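Long-range contacts in HpcE (PDB 1WZO), which probably isomerises 2-hydroxyhepta-2,4-diene-1,7-dioate, as a member of the fumarylacetoacetate hydrolase family: residues L47-N52 / D209-G214; T76-H81 / T150-G155; V94-E99 / I125-V130; V102-P107 / M203-Y208. One frame throughout, in Å; residues are numbered along the deposited sequence. Where two conformers were deposited one is given.

Contact 1: L47-N52 / D209-G214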
loop_
_atom_site.group_PDB
_atom_site.type_symbol
_atom_site.label_atom_id
_atom_site.label_comp_id
_atom_site.label_asym_id
_atom_site.label_seq_id
_atom_site.Cartn_x
_atom_site.Cartn_y
_atom_site.Cartn_z
ATOM N N LEU B 47 -10.389 -10.071 12.401
ATOM C CA LEU B 47 -11.116 -10.209 13.658
ATOM C C LEU B 47 -11.497 -11.664 13.864
ATOM O O LEU B 47 -11.849 -12.356 12.912
ATOM C CB LEU B 47 -12.401 -9.381 13.661
ATOM C CG LEU B 47 -12.285 -7.858 13.625
ATOM C CD1 LEU B 47 -12.139 -7.402 12.184
ATOM C CD2 LEU B 47 -13.533 -7.231 14.241
ATOM N N GLY B 48 -11.430 -12.120 15.109
ATOM C CA GLY B 48 -11.800 -13.489 15.417
ATOM C C GLY B 48 -12.931 -13.457 16.428
ATOM O O GLY B 48 -13.241 -12.395 16.984
ATOM N N VAL B 49 -13.563 -14.603 16.663
ATOM C CA VAL B 49 -14.653 -14.679 17.630
ATOM C C VAL B 49 -14.315 -15.803 18.587
ATOM O O VAL B 49 -13.992 -16.907 18.162
ATOM C CB VAL B 49 -15.999 -14.989 16.943
ATOM C CG1 VAL B 49 -17.147 -14.837 17.934
ATOM C CG2 VAL B 49 -16.197 -14.065 15.764
ATOM N N ALA B 50 -14.372 -15.519 19.882
ATOM C CA ALA B 50 -14.064 -16.530 20.878
ATOM C C ALA B 50 -15.356 -17.232 21.281
ATOM O O ALA B 50 -16.443 -16.678 21.126
ATOM C CB ALA B 50 -13.416 -15.885 22.100
ATOM N N LEU B 51 -15.226 -18.451 21.789
ATOM C CA LEU B 51 -16.380 -19.226 22.238
ATOM C C LEU B 51 -17.535 -19.205 21.244
ATOM O O LEU B 51 -18.652 -18.807 21.594
ATOM C CB LEU B 51 -16.876 -18.692 23.586
ATOM C CG LEU B 51 -15.866 -18.551 24.733
ATOM C CD1 LEU B 51 -16.602 -18.091 25.990
ATOM C CD2 LEU B 51 -15.154 -19.880 24.985
ATOM N N ASN B 52 -17.277 -19.629 20.008
ATOM C CA ASN B 52 -18.324 -19.651 18.996
ATOM C C ASN B 52 -18.776 -21.064 18.623
ATOM O O ASN B 52 -19.464 -21.253 17.623
ATOM C CB ASN B 52 -17.874 -18.909 17.734
ATOM C CG ASN B 52 -19.036 -18.573 16.822
ATOM O OD1 ASN B 52 -20.088 -18.149 17.290
ATOM N ND2 ASN B 52 -18.849 -18.747 15.516
ATOM N N ASP B 209 -10.509 -7.877 4.208
ATOM C CA ASP B 209 -10.512 -7.939 5.666
ATOM C C ASP B 209 -10.874 -9.398 5.926
ATOM O O ASP B 209 -11.503 -10.046 5.078
ATOM C CB ASP B 209 -11.573 -7.018 6.275
ATOM C CG ASP B 209 -11.090 -5.577 6.407
ATOM O OD1 ASP B 209 -9.890 -5.329 6.168
ATOM O OD2 ASP B 209 -11.906 -4.702 6.762
ATOM N N VAL B 210 -10.500 -9.923 7.088
ATOM C CA VAL B 210 -10.759 -11.333 7.383
ATOM C C VAL B 210 -11.486 -11.589 8.699
ATOM O O VAL B 210 -11.214 -10.938 9.712
ATOM C CB VAL B 210 -9.426 -12.129 7.413
ATOM C CG1 VAL B 210 -9.683 -13.588 7.807
ATOM C CG2 VAL B 210 -8.738 -12.042 6.052
ATOM N N LEU B 211 -12.412 -12.545 8.668
ATOM C CA LEU B 211 -13.163 -12.933 9.851
ATOM C C LEU B 211 -12.828 -14.376 10.182
ATOM O O LEU B 211 -12.967 -15.261 9.330
ATOM C CB LEU B 211 -14.671 -12.803 9.602
ATOM C CG LEU B 211 -15.601 -13.442 10.644
ATOM C CD1 LEU B 211 -15.449 -12.741 11.991
ATOM C CD2 LEU B 211 -17.043 -13.350 10.155
ATOM N N LEU B 212 -12.360 -14.607 11.406
ATOM C CA LEU B 212 -12.035 -15.947 11.883
ATOM C C LEU B 212 -13.285 -16.349 12.653
ATOM O O LEU B 212 -13.733 -15.629 13.548
ATOM C CB LEU B 212 -10.813 -15.910 12.805
ATOM C CG LEU B 212 -9.552 -15.311 12.169
ATOM C CD1 LEU B 212 -8.405 -15.341 13.172
ATOM C CD2 LEU B 212 -9.190 -16.088 10.906
ATOM N N THR B 213 -13.843 -17.505 12.317
ATOM C CA THR B 213 -15.095 -17.933 12.921
ATOM C C THR B 213 -15.077 -18.797 14.176
ATOM O O THR B 213 -16.128 -19.231 14.642
ATOM C CB THR B 213 -15.963 -18.605 11.840
ATOM O OG1 THR B 213 -15.245 -19.704 11.265
ATOM C CG2 THR B 213 -16.285 -17.591 10.732
ATOM N N GLY B 214 -13.899 -19.039 14.732
ATOM C CA GLY B 214 -13.820 -19.827 15.950
ATOM C C GLY B 214 -13.538 -21.298 15.725
ATOM O O GLY B 214 -13.371 -21.741 14.586
#
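Leu47 and Leu211 sit opposite each other in a short parallel beta ladder, which joins strand 46-50 to strand 210-212 in the beta core of the fumarylacetoacetate hydrolase (FAH) fold. The axes of 47-50 and 210-212 approach to 4.6 Å and diverge by 16°. Two backbone hydrogen bonds use both polar main-chain atoms of Leu47: its N donates to Val210 O at 2.9 Å, and its O accepts from Leu212 N at 2.8 Å. Leu211 CA adds a C-H contact to the same Leu47 O (3.4 Å).

Apolar contact is made on both faces. Val49 CG2 meets Leu211 CD1 at 4.1 Å, and Leu195 of helix 192-200 packs against both side chains. On the face of Leu212, its CB lies 3.7 Å from Gly48 CA, where any side chain on the glycine would press against it.

Past the strand ends a side-chain bond takes over. With CG anti to the backbone N (chi1 -164°), Asn52 turns its amide back to Thr213 O, while its OD1 accepts from Tyr190 N. Gly214 follows with a positive phi; a CB there would be crowded by Thr213 O and would probably lie tight against Asn52 CB. The bond from Asn52 ND2 to Thr213 O is 2.9 Å long and nearly straight (163°), with the oxygen close to the amide plane of Asn52.

Contact 2: T76-H81 / T150-G155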
loop_
_atom_site.group_PDB
_atom_site.type_symbol
_atom_site.label_atom_id
_atom_site.label_comp_id
_atom_site.label_asym_id
_atom_site.label_seq_id
_atom_site.Cartn_x
_atom_site.Cartn_y
_atom_site.Cartn_z
ATOM N N THR B 76 1.021 -9.094 11.683
ATOM C CA THR B 76 2.331 -9.680 11.945
ATOM C C THR B 76 2.250 -11.130 12.441
ATOM O O THR B 76 3.268 -11.809 12.546
ATOM C CB THR B 76 3.160 -8.829 12.952
ATOM O OG1 THR B 76 2.301 -8.320 13.976
ATOM C CG2 THR B 76 3.845 -7.660 12.234
ATOM N N SER B 77 1.045 -11.606 12.756
ATOM C CA SER B 77 0.893 -12.998 13.168
ATOM C C SER B 77 0.761 -13.872 11.914
ATOM O O SER B 77 0.989 -15.077 11.961
ATOM C CB SER B 77 -0.351 -13.201 14.052
ATOM O OG SER B 77 -1.539 -12.777 13.413
ATOM N N LEU B 78 0.396 -13.258 10.790
ATOM C CA LEU B 78 0.208 -14.007 9.545
ATOM C C LEU B 78 1.411 -14.833 9.110
ATOM O O LEU B 78 2.560 -14.379 9.154
ATOM C CB LEU B 78 -0.208 -13.060 8.414
ATOM C CG LEU B 78 -1.622 -12.479 8.529
ATOM C CD1 LEU B 78 -1.757 -11.267 7.614
ATOM C CD2 LEU B 78 -2.653 -13.554 8.169
ATOM N N LEU B 79 1.130 -16.061 8.681
ATOM C CA LEU B 79 2.164 -16.977 8.235
ATOM C C LEU B 79 1.618 -17.804 7.075
ATOM O O LEU B 79 0.483 -18.264 7.119
ATOM C CB LEU B 79 2.562 -17.908 9.383
ATOM C CG LEU B 79 3.760 -18.829 9.136
ATOM C CD1 LEU B 79 5.060 -18.017 9.144
ATOM C CD2 LEU B 79 3.799 -19.906 10.230
ATOM N N PRO B 80 2.423 -18.008 6.024
ATOM C CA PRO B 80 1.938 -18.794 4.890
ATOM C C PRO B 80 2.021 -20.299 5.108
ATOM O O PRO B 80 2.675 -20.782 6.040
ATOM C CB PRO B 80 2.853 -18.349 3.758
ATOM C CG PRO B 80 4.162 -18.203 4.471
ATOM C CD PRO B 80 3.761 -17.457 5.741
ATOM N N HIS B 81 1.346 -21.025 4.226
ATOM C CA HIS B 81 1.351 -22.478 4.226
ATOM C C HIS B 81 2.828 -22.868 4.165
ATOM O O HIS B 81 3.597 -22.266 3.414
ATOM C CB HIS B 81 0.597 -22.963 2.979
ATOM C CG HIS B 81 0.662 -24.442 2.747
ATOM N ND1 HIS B 81 0.315 -25.367 3.709
ATOM C CD2 HIS B 81 0.988 -25.154 1.641
ATOM C CE1 HIS B 81 0.425 -26.585 3.206
ATOM N NE2 HIS B 81 0.831 -26.483 1.952
ATOM N N THR B 150 3.863 -15.071 13.873
ATOM C CA THR B 150 3.643 -16.412 13.315
ATOM C C THR B 150 2.460 -17.184 13.884
ATOM O O THR B 150 2.264 -18.346 13.524
ATOM C CB THR B 150 4.881 -17.356 13.439
ATOM O OG1 THR B 150 4.993 -17.850 14.782
ATOM C CG2 THR B 150 6.160 -16.637 13.025
ATOM N N PHE B 151 1.663 -16.559 14.747
ATOM C CA PHE B 151 0.531 -17.271 15.325
ATOM C C PHE B 151 -0.740 -17.322 14.483
ATOM O O PHE B 151 -1.810 -17.656 14.995
ATOM C CB PHE B 151 0.205 -16.740 16.729
ATOM C CG PHE B 151 0.866 -17.523 17.838
ATOM C CD1 PHE B 151 0.243 -17.664 19.075
ATOM C CD2 PHE B 151 2.098 -18.145 17.632
ATOM C CE1 PHE B 151 0.833 -18.424 20.098
ATOM C CE2 PHE B 151 2.699 -18.904 18.643
ATOM C CZ PHE B 151 2.064 -19.044 19.877
ATOM N N LEU B 152 -0.634 -16.992 13.199
ATOM C CA LEU B 152 -1.804 -17.085 12.334
ATOM C C LEU B 152 -1.522 -17.650 10.948
ATOM O O LEU B 152 -1.532 -16.928 9.949
ATOM C CB LEU B 152 -2.536 -15.738 12.196
ATOM C CG LEU B 152 -3.856 -15.840 11.407
ATOM C CD1 LEU B 152 -4.737 -16.934 12.023
ATOM C CD2 LEU B 152 -4.602 -14.491 11.418
ATOM N N PRO B 153 -1.207 -18.951 10.876
ATOM C CA PRO B 153 -0.961 -19.521 9.549
ATOM C C PRO B 153 -2.266 -19.274 8.784
ATOM O O PRO B 153 -3.344 -19.327 9.375
ATOM C CB PRO B 153 -0.734 -20.998 9.856
ATOM C CG PRO B 153 0.016 -20.933 11.173
ATOM C CD PRO B 153 -0.738 -19.856 11.943
ATOM N N LEU B 154 -2.181 -18.983 7.494
ATOM C CA LEU B 154 -3.389 -18.710 6.724
ATOM C C LEU B 154 -3.221 -19.157 5.281
ATOM O O LEU B 154 -2.251 -18.789 4.619
ATOM C CB LEU B 154 -3.719 -17.210 6.760
ATOM C CG LEU B 154 -5.054 -16.764 6.152
ATOM C CD1 LEU B 154 -6.176 -17.115 7.111
ATOM C CD2 LEU B 154 -5.053 -15.260 5.894
ATOM N N GLY B 155 -4.174 -19.953 4.801
ATOM C CA GLY B 155 -4.113 -20.426 3.429
ATOM C C GLY B 155 -4.437 -21.907 3.327
ATOM O O GLY B 155 -5.156 -22.445 4.168
HETATM O O HOH W 1 4.302 -14.077 11.099
HETATM O O HOH W 2 -0.584 -19.636 2.721
#
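Ser77 O, Leu79 N and Leu79 O bind Leu152 and Leu154 at the close-packed centre of this contact. Leu152 N donates to Ser77 O at 2.8 Å and Leu79 N to Leu152 O at 3.1 Å; both donors stand well above the plane of the carbonyl they address. In the third bond, from Leu154 N to Leu79 O at 2.8 Å, the donor lies nearly along the C=O axis; all three are bent at hydrogen. Pro153 CA adds a C-H contact to the same Leu79 O, 3.1 Å away.

Beside this backbone Leu78 CD2 fits against two leucines of the other segment, 3.9 Å from Leu152 CD2 and 3.7 Å from Leu154 CD2, the three side chains running the same way. Leu79 goes to the other face: its CG is anti to the backbone N (chi1 -173°), which carries CD2 over to Pro153 CG at 4.0 Å, and Gly10 of the third subunit packs on it. The pairing is a short parallel one that adds strand 78-79 to strand 152-159, itself antiparallel to strand 120-131 in the beta core of the FAH fold.

At the two ends direct bonding gives way to water. One water donates to Thr76 O and Leu78 O and receives a weak bond from Thr150 N; another accepts from His81 N and donates to Leu154 O (2.7 Å from the water). The His81 ring leads away from Gly155, meets Trp37 edge-to-face, takes a hydrogen bond from Glu239 N at ND1 and bonds a glycerol molecule through NE2.

Contact 3: V94-E99 / I125-V130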
loop_
_atom_site.group_PDB
_atom_site.type_symbol
_atom_site.label_atom_id
_atom_site.label_comp_id
_atom_site.label_asym_id
_atom_site.label_seq_id
_atom_site.Cartn_x
_atom_site.Cartn_y
_atom_site.Cartn_z
ATOM N N VAL B 94 0.480 -24.427 24.563
ATOM C CA VAL B 94 0.229 -23.797 23.266
ATOM C C VAL B 94 -0.711 -24.707 22.475
ATOM O O VAL B 94 -0.488 -25.913 22.392
ATOM C CB VAL B 94 1.537 -23.602 22.476
ATOM C CG1 VAL B 94 1.242 -23.001 21.107
ATOM C CG2 VAL B 94 2.470 -22.695 23.253
ATOM N N HIS B 95 -1.756 -24.121 21.900
ATOM C CA HIS B 95 -2.760 -24.872 21.149
ATOM C C HIS B 95 -3.030 -24.328 19.754
ATOM O O HIS B 95 -2.972 -23.115 19.522
ATOM C CB HIS B 95 -4.088 -24.857 21.909
ATOM C CG HIS B 95 -4.041 -25.542 23.238
ATOM N ND1 HIS B 95 -4.597 -26.785 23.454
ATOM C CD2 HIS B 95 -3.505 -25.158 24.421
ATOM C CE1 HIS B 95 -4.405 -27.137 24.713
ATOM N NE2 HIS B 95 -3.743 -26.168 25.321
ATOM N N TYR B 96 -3.333 -25.232 18.822
ATOM C CA TYR B 96 -3.684 -24.819 17.471
ATOM C C TYR B 96 -5.195 -24.628 17.549
ATOM O O TYR B 96 -5.830 -25.074 18.507
ATOM C CB TYR B 96 -3.347 -25.919 16.443
ATOM C CG TYR B 96 -4.241 -27.152 16.527
ATOM C CD1 TYR B 96 -5.589 -27.092 16.162
ATOM C CD2 TYR B 96 -3.755 -28.357 17.046
ATOM C CE1 TYR B 96 -6.437 -28.192 16.322
ATOM C CE2 TYR B 96 -4.597 -29.467 17.209
ATOM C CZ TYR B 96 -5.934 -29.372 16.850
ATOM O OH TYR B 96 -6.781 -30.441 17.047
ATOM N N GLU B 97 -5.770 -23.955 16.562
ATOM C CA GLU B 97 -7.216 -23.760 16.506
ATOM C C GLU B 97 -7.613 -23.738 15.035
ATOM O O GLU B 97 -7.337 -22.770 14.328
ATOM C CB GLU B 97 -7.642 -22.447 17.194
ATOM C CG GLU B 97 -7.559 -22.499 18.722
ATOM C CD GLU B 97 -8.278 -21.346 19.419
ATOM O OE1 GLU B 97 -8.297 -21.327 20.669
ATOM O OE2 GLU B 97 -8.823 -20.462 18.730
ATOM N N VAL B 98 -8.243 -24.814 14.562
ATOM C CA VAL B 98 -8.654 -24.864 13.162
ATOM C C VAL B 98 -9.944 -24.071 12.976
ATOM O O VAL B 98 -10.962 -24.348 13.612
ATOM C CB VAL B 98 -8.828 -26.339 12.662
ATOM C CG1 VAL B 98 -9.837 -27.083 13.520
ATOM C CG2 VAL B 98 -9.240 -26.342 11.199
ATOM N N GLU B 99 -9.897 -23.064 12.111
ATOM C CA GLU B 99 -11.071 -22.231 11.894
ATOM C C GLU B 99 -11.301 -21.855 10.447
ATOM O O GLU B 99 -10.358 -21.690 9.668
ATOM C CB GLU B 99 -10.960 -20.933 12.718
ATOM C CG GLU B 99 -10.415 -21.130 14.125
ATOM C CD GLU B 99 -10.575 -19.897 15.007
ATOM O OE1 GLU B 99 -10.954 -18.826 14.491
ATOM O OE2 GLU B 99 -10.318 -20.002 16.222
ATOM N N ILE B 125 -8.372 -21.402 5.102
ATOM C CA ILE B 125 -8.190 -22.061 6.391
ATOM C C ILE B 125 -7.273 -21.217 7.275
ATOM O O ILE B 125 -6.335 -20.587 6.783
ATOM C CB ILE B 125 -7.524 -23.444 6.228
ATOM C CG1 ILE B 125 -8.340 -24.320 5.272
ATOM C CG2 ILE B 125 -7.371 -24.113 7.590
ATOM C CD1 ILE B 125 -7.584 -25.551 4.804
ATOM N N ALA B 126 -7.546 -21.215 8.575
ATOM C CA ALA B 126 -6.719 -20.473 9.518
ATOM C C ALA B 126 -6.376 -21.340 10.717
ATOM O O ALA B 126 -7.165 -22.188 11.135
ATOM C CB ALA B 126 -7.449 -19.215 9.996
ATOM N N ASN B 127 -5.181 -21.133 11.250
ATOM C CA ASN B 127 -4.744 -21.828 12.448
ATOM C C ASN B 127 -4.597 -20.683 13.462
ATOM O O ASN B 127 -3.570 -20.002 13.497
ATOM C CB ASN B 127 -3.396 -22.513 12.225
ATOM C CG ASN B 127 -3.013 -23.400 13.386
ATOM O OD1 ASN B 127 -3.565 -23.268 14.481
ATOM N ND2 ASN B 127 -2.062 -24.308 13.162
ATOM N N ASP B 128 -5.638 -20.461 14.261
ATOM C CA ASP B 128 -5.646 -19.375 15.246
ATOM C C ASP B 128 -5.007 -19.828 16.557
ATOM O O ASP B 128 -5.691 -20.078 17.549
ATOM C CB ASP B 128 -7.094 -18.906 15.454
ATOM C CG ASP B 128 -7.221 -17.825 16.506
ATOM O OD1 ASP B 128 -6.316 -16.970 16.594
ATOM O OD2 ASP B 128 -8.237 -17.823 17.234
ATOM N N LEU B 129 -3.682 -19.926 16.543
ATOM C CA LEU B 129 -2.924 -20.384 17.700
ATOM C C LEU B 129 -3.069 -19.517 18.943
ATOM O O LEU B 129 -3.368 -18.320 18.873
ATOM C CB LEU B 129 -1.442 -20.527 17.328
ATOM C CG LEU B 129 -1.111 -21.677 16.365
ATOM C CD1 LEU B 129 -0.314 -21.166 15.166
ATOM C CD2 LEU B 129 -0.327 -22.751 17.111
ATOM N N VAL B 130 -2.867 -20.141 20.092
ATOM C CA VAL B 130 -2.965 -19.434 21.354
ATOM C C VAL B 130 -2.008 -20.037 22.368
ATOM O O VAL B 130 -1.779 -21.251 22.380
ATOM C CB VAL B 130 -4.407 -19.490 21.929
ATOM C CG1 VAL B 130 -4.847 -20.946 22.119
ATOM C CG2 VAL B 130 -4.458 -18.760 23.272
#
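His95 and Val130 form one hydrogen-bonded antiparallel pair and Glu99 and Ala126 another, with the two segments running 150° apart and in continuous register between these pairs. The middle is irregular, because Asp128 is the centre of an inverse gamma turn. Asp128 N still donates to Glu97 O at 2.9 Å, on a lone pair, but Glu97 N is taken by a side chain, Asn127 OD1, at 3.1 Å. Asn127 reaches it because its CG lies anti to the backbone N (chi1 -172°), which also brings OD1 to 3.3 Å from Tyr96 CB. With an alanine here, Glu97 N would probably lose its acceptor and the main chain around Glu97 would be freer to shift.

On the other face three carboxylates converge. Asp128 OD2 lies 3.1 Å from Glu97 OE2 and 3.2 Å from Glu99 OE2, and both glutamate carboxylates are turned nearly perpendicular to that of Asp128. These are acceptor-to-acceptor approaches, probably eased by the cations around them: Lys146 makes a salt bridge to Asp128 OD2 and Lys73 one to OD1. Val130 CG1 borders the cluster, 3.8 Å from Glu97 OE1.

Two glutamates separated by a single residue, Glu97 and Glu99, joined by an aspartate from the neighbouring segment, are consistent with the acidic site that holds a divalent metal in the FAH family.

Contact 4: V102-P107 / M203-Y208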
loop_
_atom_site.group_PDB
_atom_site.type_symbol
_atom_site.label_atom_id
_atom_site.label_comp_id
_atom_site.label_asym_id
_atom_site.label_seq_id
_atom_site.Cartn_x
_atom_site.Cartn_y
_atom_site.Cartn_z
ATOM N N VAL B 102 -13.161 -16.237 6.690
ATOM C CA VAL B 102 -14.002 -15.602 5.684
ATOM C C VAL B 102 -13.344 -14.333 5.167
ATOM O O VAL B 102 -12.946 -13.465 5.952
ATOM C CB VAL B 102 -15.376 -15.247 6.287
ATOM C CG1 VAL B 102 -16.294 -14.663 5.221
ATOM C CG2 VAL B 102 -15.987 -16.493 6.922
ATOM N N VAL B 103 -13.236 -14.226 3.847
ATOM C CA VAL B 103 -12.606 -13.066 3.223
ATOM C C VAL B 103 -13.640 -12.133 2.608
ATOM O O VAL B 103 -14.401 -12.530 1.728
ATOM C CB VAL B 103 -11.615 -13.517 2.131
ATOM C CG1 VAL B 103 -10.818 -12.319 1.613
ATOM C CG2 VAL B 103 -10.683 -14.587 2.697
ATOM N N VAL B 104 -13.661 -10.889 3.077
ATOM C CA VAL B 104 -14.599 -9.883 2.592
ATOM C C VAL B 104 -14.252 -9.448 1.168
ATOM O O VAL B 104 -13.086 -9.209 0.857
ATOM C CB VAL B 104 -14.603 -8.647 3.526
ATOM C CG1 VAL B 104 -15.523 -7.577 2.983
ATOM C CG2 VAL B 104 -15.062 -9.064 4.927
ATOM N N GLY B 105 -15.269 -9.345 0.311
ATOM C CA GLY B 105 -15.046 -8.955 -1.074
ATOM C C GLY B 105 -15.539 -7.572 -1.463
ATOM O O GLY B 105 -15.085 -7.002 -2.462
ATOM N N ARG B 106 -16.481 -7.037 -0.695
ATOM C CA ARG B 106 -17.030 -5.705 -0.948
ATOM C C ARG B 106 -17.203 -4.961 0.365
ATOM O O ARG B 106 -17.455 -5.578 1.393
ATOM C CB ARG B 106 -18.388 -5.795 -1.649
ATOM C CG ARG B 106 -18.314 -6.203 -3.114
ATOM C CD ARG B 106 -19.657 -6.001 -3.799
ATOM N NE ARG B 106 -20.675 -6.926 -3.314
ATOM C CZ ARG B 106 -21.914 -6.574 -2.982
ATOM N NH1 ARG B 106 -22.296 -5.304 -3.073
ATOM N NH2 ARG B 106 -22.776 -7.493 -2.575
ATOM N N PRO B 107 -17.078 -3.622 0.345
ATOM C CA PRO B 107 -17.229 -2.812 1.559
ATOM C C PRO B 107 -18.538 -3.114 2.282
ATOM O O PRO B 107 -19.609 -3.110 1.671
ATOM C CB PRO B 107 -17.180 -1.383 1.026
ATOM C CG PRO B 107 -16.267 -1.501 -0.147
ATOM C CD PRO B 107 -16.763 -2.766 -0.812
ATOM N N MET B 203 -18.563 -1.209 12.472
ATOM C CA MET B 203 -17.232 -1.160 11.871
ATOM C C MET B 203 -17.281 -1.471 10.380
ATOM O O MET B 203 -17.773 -2.522 9.984
ATOM C CB MET B 203 -16.327 -2.185 12.563
ATOM C CG MET B 203 -14.897 -2.241 12.039
ATOM S SD MET B 203 -13.954 -3.631 12.708
ATOM C CE MET B 203 -14.107 -3.347 14.469
ATOM N N THR B 204 -16.760 -0.568 9.556
ATOM C CA THR B 204 -16.748 -0.798 8.115
ATOM C C THR B 204 -15.729 -1.875 7.741
ATOM O O THR B 204 -14.539 -1.743 8.039
ATOM C CB THR B 204 -16.393 0.492 7.346
ATOM O OG1 THR B 204 -17.375 1.494 7.623
ATOM C CG2 THR B 204 -16.361 0.227 5.837
ATOM N N LEU B 205 -16.189 -2.952 7.104
ATOM C CA LEU B 205 -15.268 -4.004 6.682
ATOM C C LEU B 205 -14.933 -3.724 5.227
ATOM O O LEU B 205 -15.814 -3.425 4.422
ATOM C CB LEU B 205 -15.898 -5.394 6.833
ATOM C CG LEU B 205 -16.256 -5.801 8.266
ATOM C CD1 LEU B 205 -16.873 -7.190 8.271
ATOM C CD2 LEU B 205 -15.004 -5.773 9.140
ATOM N N GLU B 206 -13.654 -3.813 4.892
ATOM C CA GLU B 206 -13.205 -3.525 3.540
ATOM C C GLU B 206 -12.754 -4.791 2.829
ATOM O O GLU B 206 -12.487 -5.809 3.472
ATOM C CB GLU B 206 -12.048 -2.517 3.606
ATOM C CG GLU B 206 -12.370 -1.300 4.478
ATOM C CD GLU B 206 -11.175 -0.390 4.714
ATOM O OE1 GLU B 206 -10.067 -0.904 4.980
ATOM O OE2 GLU B 206 -11.348 0.842 4.655
ATOM N N PRO B 207 -12.669 -4.750 1.486
ATOM C CA PRO B 207 -12.231 -5.928 0.729
ATOM C C PRO B 207 -10.895 -6.431 1.284
ATOM O O PRO B 207 -9.985 -5.644 1.540
ATOM C CB PRO B 207 -12.095 -5.393 -0.694
ATOM C CG PRO B 207 -13.209 -4.373 -0.763
ATOM C CD PRO B 207 -13.051 -3.653 0.575
ATOM N N TYR B 208 -10.809 -7.742 1.471
ATOM C CA TYR B 208 -9.637 -8.428 2.002
ATOM C C TYR B 208 -9.515 -8.435 3.520
ATOM O O TYR B 208 -8.536 -8.947 4.067
ATOM C CB TYR B 208 -8.355 -7.924 1.332
ATOM C CG TYR B 208 -8.355 -8.256 -0.144
ATOM C CD1 TYR B 208 -8.436 -7.253 -1.108
ATOM C CD2 TYR B 208 -8.377 -9.585 -0.573
ATOM C CE1 TYR B 208 -8.546 -7.563 -2.469
ATOM C CE2 TYR B 208 -8.488 -9.907 -1.927
ATOM C CZ TYR B 208 -8.575 -8.891 -2.868
ATOM O OH TYR B 208 -8.698 -9.200 -4.205
#
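Val104 O accepts from Tyr208 N in the one hydrogen bond between the segments, 2.8 Å long and almost straight (176°), although the donor is tilted from the carbonyl plane. Most of the rest is side-chain packing. With CG1 anti to the backbone N (chi1 177°), Val104 sets both CB and CG1 against Glu206 O, each 3.5 Å from it, and turns CG2 to Leu205 CB at 4.2 Å. Leu205 extends beyond this to Leu196 and Ile199 of helix 192-200. The same branch of Val103, with a similar torsion (chi1 -172°), reaches Tyr208 CD2 from its CG1 at 4.3 Å.

The two prolines meet nearer the surface. The CG-CD edges of their rings cross obliquely, with Pro107 CD 3.9 Å from Pro207 CG. Pro207 CG also lies 3.6 Å from Gly105 O, and Pro107 CA directs a C-H at Leu205 O (3.3 Å). If a glycine replaced Pro207, the ring atoms against Pro107 and Gly105 O would be gone, which would probably open a gap there and leave the chain before Tyr208 freer to turn. Arg106 points away, forming a cation-pi contact with Tyr119 and a hydrogen bond to Asp118 O, and Pro107 also packs on Glu25 of the fourth subunit.

Pro207 and Tyr208 have the backbone angles of the central residues of a type II beta turn, by which the loop after helix 192-200 bends past the end of strand 94-104 and enters strand 210-212 of the FAH core.

In the fold
From the N terminus, residues 47-52, 76-81, 94-99 and 102-107 are the first halves of contacts 1, 2, 3 and 4. The returning chain closes contact 3 at 125-130, contact 2 at 150-155, contact 4 at 203-208 and contact 1 at 209-214. Contact 3 therefore lies within contact 2, and all three others within contact 1, whereas contact 4 crosses both 2 and 3. Strand 94-104 serves contacts 3 and 4 and also borders strand 210-212 of contact 1, where Glu99 OE1 receives a weak hydrogen bond from Gly214 N. Strands 120-131 and 152-159 join contacts 3 and 2, whose centres are 10 Å apart.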